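Local structure of phosphothreonine lyase ospF (Shigella flexneri, 3I0U) at residues Y28-I42 with F95-P108. The protein is a type III secreted effector that acts as a phosphothreonine lyase, probably removing phosphate from phosphothreonine in host proteins by elimination. Numbering follows the deposited sequence.
Sequences YYFKVASNVPTYSDI and FQILSGLLFSEDSP
The F95 ring is packed on both faces: CD1 of I42 sits over one, offset toward the rim and 4.0 Å from the ring centroid, while CB of S99, from the same helix as F95, covers the other. Y39 turns its edge toward the F95 ring, the planes 60° apart, and sends its hydroxyl on to the backbone of T115 and M117. With CG swung anti to the backbone N (chi1 169°), F95 reaches the carbonyl of P37, whose O lies 3.3 Å from CE2 at the ring edge. Two turns on, where the helix ends, P37 lays CD over a face of F103, and CG1 of V36 touches F103 CD2 at 3.9 Å; F53 and W112 also meet that ring edge-to-face. Further along, the backbone takes over: A33 N donates to G100 O (3.0 Å). K31 is gripped at both ends of its backbone, its N giving a bond to D106 OD2 (2.8 Å) on the anti side of the carboxylate and its O accepting from S104 OG. That same OG takes the N-H of D106, an ST turn. Loop 30-37 thus runs along the C-terminal end of helix 91-102 and the type I turn S104–S107 behind it, and leads into helix 39-44, which opens with a T38–D41 capping box.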
loop_
_atom_site.group_PDB
_atom_site.type_symbol
_atom_site.label_atom_id
_atom_site.label_comp_id
_atom_site.label_asym_id
_atom_site.label_seq_id
_atom_site.Cartn_x
_atom_site.Cartn_y
_atom_site.Cartn_z
ATOM N N TYR A 28 -8.927 8.504 -11.036
ATOM C CA TYR A 28 -9.060 7.066 -11.224
ATOM C C TYR A 28 -9.931 6.410 -10.180
ATOM O O TYR A 28 -9.845 6.718 -8.986
ATOM C CB TYR A 28 -7.674 6.423 -11.192
ATOM C CG TYR A 28 -7.605 5.068 -11.844
ATOM C CD1 TYR A 28 -7.317 4.927 -13.206
ATOM C CD2 TYR A 28 -7.826 3.924 -11.098
ATOM C CE1 TYR A 28 -7.268 3.655 -13.791
ATOM C CE2 TYR A 28 -7.781 2.670 -11.659
ATOM C CZ TYR A 28 -7.499 2.532 -12.993
ATOM O OH TYR A 28 -7.447 1.243 -13.480
ATOM N N TYR A 29 -10.743 5.467 -10.625
ATOM C CA TYR A 29 -11.676 4.797 -9.716
ATOM C C TYR A 29 -11.406 3.316 -9.604
ATOM O O TYR A 29 -11.097 2.637 -10.591
ATOM C CB TYR A 29 -13.092 5.023 -10.168
ATOM C CG TYR A 29 -13.460 6.464 -10.103
ATOM C CD1 TYR A 29 -13.948 7.019 -8.922
ATOM C CD2 TYR A 29 -13.312 7.294 -11.222
ATOM C CE1 TYR A 29 -14.327 8.377 -8.863
ATOM C CE2 TYR A 29 -13.661 8.637 -11.169
ATOM C CZ TYR A 29 -14.181 9.174 -9.984
ATOM O OH TYR A 29 -14.531 10.499 -9.901
ATOM N N PHE A 30 -11.533 2.805 -8.403
ATOM C CA PHE A 30 -11.223 1.403 -8.149
ATOM C C PHE A 30 -12.525 0.651 -7.850
ATOM O O PHE A 30 -13.222 0.983 -6.907
ATOM C CB PHE A 30 -10.219 1.332 -7.011
ATOM C CG PHE A 30 -8.950 2.105 -7.293
ATOM C CD1 PHE A 30 -7.923 1.530 -8.029
ATOM C CD2 PHE A 30 -8.788 3.409 -6.848
ATOM C CE1 PHE A 30 -6.756 2.218 -8.295
ATOM C CE2 PHE A 30 -7.638 4.100 -7.118
ATOM C CZ PHE A 30 -6.600 3.479 -7.827
ATOM N N LYS A 31 -12.876 -0.302 -8.711
ATOM C CA LYS A 31 -14.013 -1.174 -8.493
ATOM C C LYS A 31 -13.688 -1.976 -7.234
ATOM O O LYS A 31 -12.698 -2.711 -7.160
ATOM C CB LYS A 31 -14.227 -2.058 -9.730
ATOM C CG LYS A 31 -15.017 -3.322 -9.519
ATOM C CD LYS A 31 -14.821 -4.329 -10.688
ATOM C CE LYS A 31 -15.289 -5.780 -10.282
ATOM N NZ LYS A 31 -16.815 -5.936 -10.224
ATOM N N VAL A 32 -14.484 -1.746 -6.210
ATOM C CA VAL A 32 -14.359 -2.398 -4.904
ATOM C C VAL A 32 -14.764 -3.867 -4.963
ATOM O O VAL A 32 -15.843 -4.201 -5.464
ATOM C CB VAL A 32 -15.225 -1.609 -3.867
ATOM C CG1 VAL A 32 -15.746 -2.450 -2.755
ATOM C CG2 VAL A 32 -14.448 -0.423 -3.331
ATOM N N ALA A 33 -13.868 -4.732 -4.472
ATOM C CA ALA A 33 -14.116 -6.162 -4.321
ATOM C C ALA A 33 -15.227 -6.373 -3.311
ATOM O O ALA A 33 -15.232 -5.731 -2.269
ATOM C CB ALA A 33 -12.861 -6.833 -3.849
ATOM N N SER A 34 -16.184 -7.251 -3.611
ATOM C CA SER A 34 -17.257 -7.537 -2.639
ATOM C C SER A 34 -17.080 -8.858 -1.826
ATOM O O SER A 34 -17.288 -8.870 -0.583
ATOM C CB SER A 34 -18.643 -7.433 -3.285
ATOM O OG SER A 34 -18.886 -8.501 -4.197
ATOM N N ASN A 35 -16.684 -9.951 -2.483
ATOM C CA ASN A 35 -16.373 -11.141 -1.696
ATOM C C ASN A 35 -14.991 -11.013 -1.092
ATOM O O ASN A 35 -13.975 -11.335 -1.724
ATOM C CB ASN A 35 -16.558 -12.425 -2.498
ATOM C CG ASN A 35 -18.011 -12.740 -2.721
ATOM O OD1 ASN A 35 -18.840 -12.540 -1.811
ATOM N ND2 ASN A 35 -18.352 -13.213 -3.930
ATOM N N VAL A 36 -14.956 -10.469 0.115
ATOM C CA VAL A 36 -13.685 -10.248 0.768
ATOM C C VAL A 36 -13.690 -10.991 2.076
ATOM O O VAL A 36 -14.713 -11.037 2.766
ATOM C CB VAL A 36 -13.373 -8.760 1.014
ATOM C CG1 VAL A 36 -12.852 -8.130 -0.246
ATOM C CG2 VAL A 36 -14.593 -8.006 1.508
ATOM N N PRO A 37 -12.545 -11.573 2.433
ATOM C CA PRO A 37 -12.461 -12.246 3.686
ATOM C C PRO A 37 -12.445 -11.231 4.810
ATOM O O PRO A 37 -11.984 -10.088 4.635
ATOM C CB PRO A 37 -11.109 -12.942 3.593
ATOM C CG PRO A 37 -10.320 -12.068 2.744
ATOM C CD PRO A 37 -11.269 -11.626 1.709
ATOM N N THR A 38 -12.926 -11.676 5.965
ATOM C CA THR A 38 -12.924 -10.856 7.162
ATOM C C THR A 38 -11.493 -10.922 7.718
ATOM O O THR A 38 -10.713 -11.787 7.284
ATOM C CB THR A 38 -13.928 -11.432 8.162
ATOM O OG1 THR A 38 -13.421 -12.681 8.618
ATOM C CG2 THR A 38 -15.278 -11.681 7.501
ATOM N N TYR A 39 -11.163 -10.037 8.665
ATOM C CA TYR A 39 -9.929 -10.175 9.462
ATOM C C TYR A 39 -9.654 -11.553 10.064
ATOM O O TYR A 39 -8.545 -12.079 9.883
ATOM C CB TYR A 39 -9.841 -9.165 10.588
ATOM C CG TYR A 39 -8.448 -9.090 11.172
ATOM C CD1 TYR A 39 -7.370 -8.646 10.382
ATOM C CD2 TYR A 39 -8.201 -9.454 12.496
ATOM C CE1 TYR A 39 -6.112 -8.540 10.878
ATOM C CE2 TYR A 39 -6.912 -9.367 13.021
ATOM C CZ TYR A 39 -5.874 -8.906 12.180
ATOM O OH TYR A 39 -4.585 -8.787 12.639
ATOM N N SER A 40 -10.624 -12.146 10.758
ATOM C CA SER A 40 -10.353 -13.460 11.322
ATOM C C SER A 40 -10.144 -14.528 10.239
ATOM O O SER A 40 -9.352 -15.445 10.447
ATOM C CB SER A 40 -11.352 -13.900 12.406
ATOM O OG SER A 40 -12.596 -14.240 11.856
ATOM N N ASP A 41 -10.806 -14.402 9.090
ATOM C CA ASP A 41 -10.579 -15.346 7.991
ATOM C C ASP A 41 -9.132 -15.340 7.504
ATOM O O ASP A 41 -8.555 -16.413 7.344
ATOM C CB ASP A 41 -11.503 -15.103 6.799
ATOM C CG ASP A 41 -12.965 -15.324 7.119
ATOM O OD1 ASP A 41 -13.295 -16.153 7.991
ATOM O OD2 ASP A 41 -13.799 -14.643 6.480
ATOM N N ILE A 42 -8.542 -14.154 7.289
ATOM C CA ILE A 42 -7.134 -14.070 6.875
ATOM C C ILE A 42 -6.164 -14.501 7.982
ATOM O O ILE A 42 -5.037 -14.919 7.686
ATOM C CB ILE A 42 -6.730 -12.697 6.284
ATOM C CG1 ILE A 42 -6.826 -11.566 7.313
ATOM C CG2 ILE A 42 -7.595 -12.337 5.087
ATOM C CD1 ILE A 42 -6.058 -10.359 6.920
ATOM N N PHE A 95 -9.126 -2.996 8.627
ATOM C CA PHE A 95 -8.969 -3.961 7.579
ATOM C C PHE A 95 -10.296 -4.161 6.870
ATOM O O PHE A 95 -10.336 -4.231 5.667
ATOM C CB PHE A 95 -8.419 -5.294 8.109
ATOM C CG PHE A 95 -8.484 -6.399 7.096
ATOM C CD1 PHE A 95 -7.532 -6.474 6.090
ATOM C CD2 PHE A 95 -9.530 -7.335 7.110
ATOM C CE1 PHE A 95 -7.603 -7.474 5.127
ATOM C CE2 PHE A 95 -9.641 -8.325 6.161
ATOM C CZ PHE A 95 -8.694 -8.425 5.181
ATOM N N GLN A 96 -11.382 -4.267 7.616
ATOM C CA GLN A 96 -12.682 -4.506 6.987
ATOM C C GLN A 96 -13.067 -3.345 6.100
ATOM O O GLN A 96 -13.561 -3.544 4.986
ATOM C CB GLN A 96 -13.768 -4.782 8.037
ATOM C CG GLN A 96 -15.206 -4.667 7.510
ATOM C CD GLN A 96 -16.217 -5.366 8.420
ATOM O OE1 GLN A 96 -16.492 -4.917 9.563
ATOM N NE2 GLN A 96 -16.771 -6.506 7.931
ATOM N N ILE A 97 -12.780 -2.150 6.581
ATOM C CA ILE A 97 -12.988 -0.958 5.811
ATOM C C ILE A 97 -12.119 -0.900 4.537
ATOM O O ILE A 97 -12.598 -0.492 3.470
ATOM C CB ILE A 97 -12.799 0.272 6.718
ATOM C CG1 ILE A 97 -14.018 0.395 7.648
ATOM C CG2 ILE A 97 -12.468 1.590 5.893
ATOM C CD1 ILE A 97 -13.744 1.245 8.785
ATOM N N LEU A 98 -10.883 -1.349 4.643
ATOM C CA LEU A 98 -9.943 -1.313 3.533
ATOM C C LEU A 98 -9.902 -2.558 2.622
ATOM O O LEU A 98 -9.302 -2.504 1.543
ATOM C CB LEU A 98 -8.531 -0.969 4.020
ATOM C CG LEU A 98 -8.396 0.426 4.662
ATOM C CD1 LEU A 98 -6.978 0.742 5.023
ATOM C CD2 LEU A 98 -8.961 1.526 3.773
ATOM N N SER A 99 -10.583 -3.641 3.003
ATOM C CA SER A 99 -10.369 -4.899 2.284
ATOM C C SER A 99 -10.859 -4.804 0.844
ATOM O O SER A 99 -10.227 -5.349 -0.051
ATOM C CB SER A 99 -10.965 -6.127 3.002
ATOM O OG SER A 99 -12.298 -5.864 3.446
ATOM N N GLY A 100 -11.962 -4.103 0.637
ATOM C CA GLY A 100 -12.506 -3.930 -0.695
ATOM C C GLY A 100 -11.536 -3.281 -1.663
ATOM O O GLY A 100 -11.557 -3.614 -2.837
ATOM N N LEU A 101 -10.668 -2.401 -1.147
ATOM C CA LEU A 101 -9.680 -1.713 -1.944
ATOM C C LEU A 101 -8.440 -2.566 -2.125
ATOM O O LEU A 101 -7.974 -2.769 -3.259
ATOM C CB LEU A 101 -9.346 -0.313 -1.390
ATOM C CG LEU A 101 -10.473 0.712 -1.617
ATOM C CD1 LEU A 101 -10.497 1.749 -0.520
ATOM C CD2 LEU A 101 -10.463 1.382 -3.004
ATOM N N LEU A 102 -7.903 -3.060 -1.013
ATOM C CA LEU A 102 -6.782 -3.993 -1.045
ATOM C C LEU A 102 -7.008 -5.262 -1.886
ATOM O O LEU A 102 -6.053 -5.800 -2.406
ATOM C CB LEU A 102 -6.361 -4.370 0.354
ATOM C CG LEU A 102 -5.942 -3.227 1.269
ATOM C CD1 LEU A 102 -6.061 -3.643 2.735
ATOM C CD2 LEU A 102 -4.536 -2.769 0.930
ATOM N N PHE A 103 -8.245 -5.721 -2.059
ATOM C CA PHE A 103 -8.486 -6.896 -2.913
ATOM C C PHE A 103 -9.071 -6.531 -4.265
ATOM O O PHE A 103 -9.536 -7.399 -4.972
ATOM C CB PHE A 103 -9.420 -7.908 -2.229
ATOM C CG PHE A 103 -8.772 -8.726 -1.127
ATOM C CD1 PHE A 103 -7.987 -9.845 -1.425
ATOM C CD2 PHE A 103 -8.973 -8.394 0.213
ATOM C CE1 PHE A 103 -7.419 -10.597 -0.405
ATOM C CE2 PHE A 103 -8.393 -9.159 1.241
ATOM C CZ PHE A 103 -7.623 -10.243 0.925
ATOM N N SER A 104 -9.051 -5.246 -4.625
ATOM C CA SER A 104 -9.706 -4.786 -5.848
ATOM C C SER A 104 -8.896 -5.188 -7.071
ATOM O O SER A 104 -7.666 -5.204 -7.022
ATOM C CB SER A 104 -9.882 -3.277 -5.833
ATOM O OG SER A 104 -10.202 -2.843 -7.160
ATOM N N GLU A 105 -9.571 -5.521 -8.159
ATOM C CA GLU A 105 -8.823 -5.945 -9.331
ATOM C C GLU A 105 -8.100 -4.764 -9.997
ATOM O O GLU A 105 -7.150 -4.971 -10.758
ATOM C CB GLU A 105 -9.689 -6.695 -10.320
ATOM C CG GLU A 105 -10.969 -5.999 -10.680
ATOM C CD GLU A 105 -11.730 -6.771 -11.740
ATOM O OE1 GLU A 105 -11.427 -7.974 -11.925
ATOM O OE2 GLU A 105 -12.611 -6.185 -12.405
ATOM N N ASP A 106 -8.523 -3.548 -9.623
ATOM C CA ASP A 106 -7.923 -2.300 -10.034
ATOM C C ASP A 106 -6.800 -1.752 -9.172
ATOM O O ASP A 106 -6.131 -0.780 -9.582
ATOM C CB ASP A 106 -8.986 -1.253 -10.029
ATOM C CG ASP A 106 -10.045 -1.531 -11.008
ATOM O OD1 ASP A 106 -9.717 -1.626 -12.225
ATOM O OD2 ASP A 106 -11.204 -1.614 -10.542
ATOM N N SER A 107 -6.597 -2.327 -7.988
ATOM C CA SER A 107 -5.542 -1.851 -7.105
ATOM C C SER A 107 -4.196 -1.944 -7.808
ATOM O O SER A 107 -3.973 -2.870 -8.551
ATOM C CB SER A 107 -5.543 -2.649 -5.827
ATOM O OG SER A 107 -4.321 -2.446 -5.137
ATOM N N PRO A 108 -3.311 -0.957 -7.617
ATOM C CA PRO A 108 -1.962 -1.064 -8.208
ATOM C C PRO A 108 -0.936 -1.797 -7.288
ATOM O O PRO A 108 0.276 -1.781 -7.573
ATOM C CB PRO A 108 -1.552 0.408 -8.388
ATOM C CG PRO A 108 -2.218 1.116 -7.258
ATOM C CD PRO A 108 -3.483 0.311 -6.881
#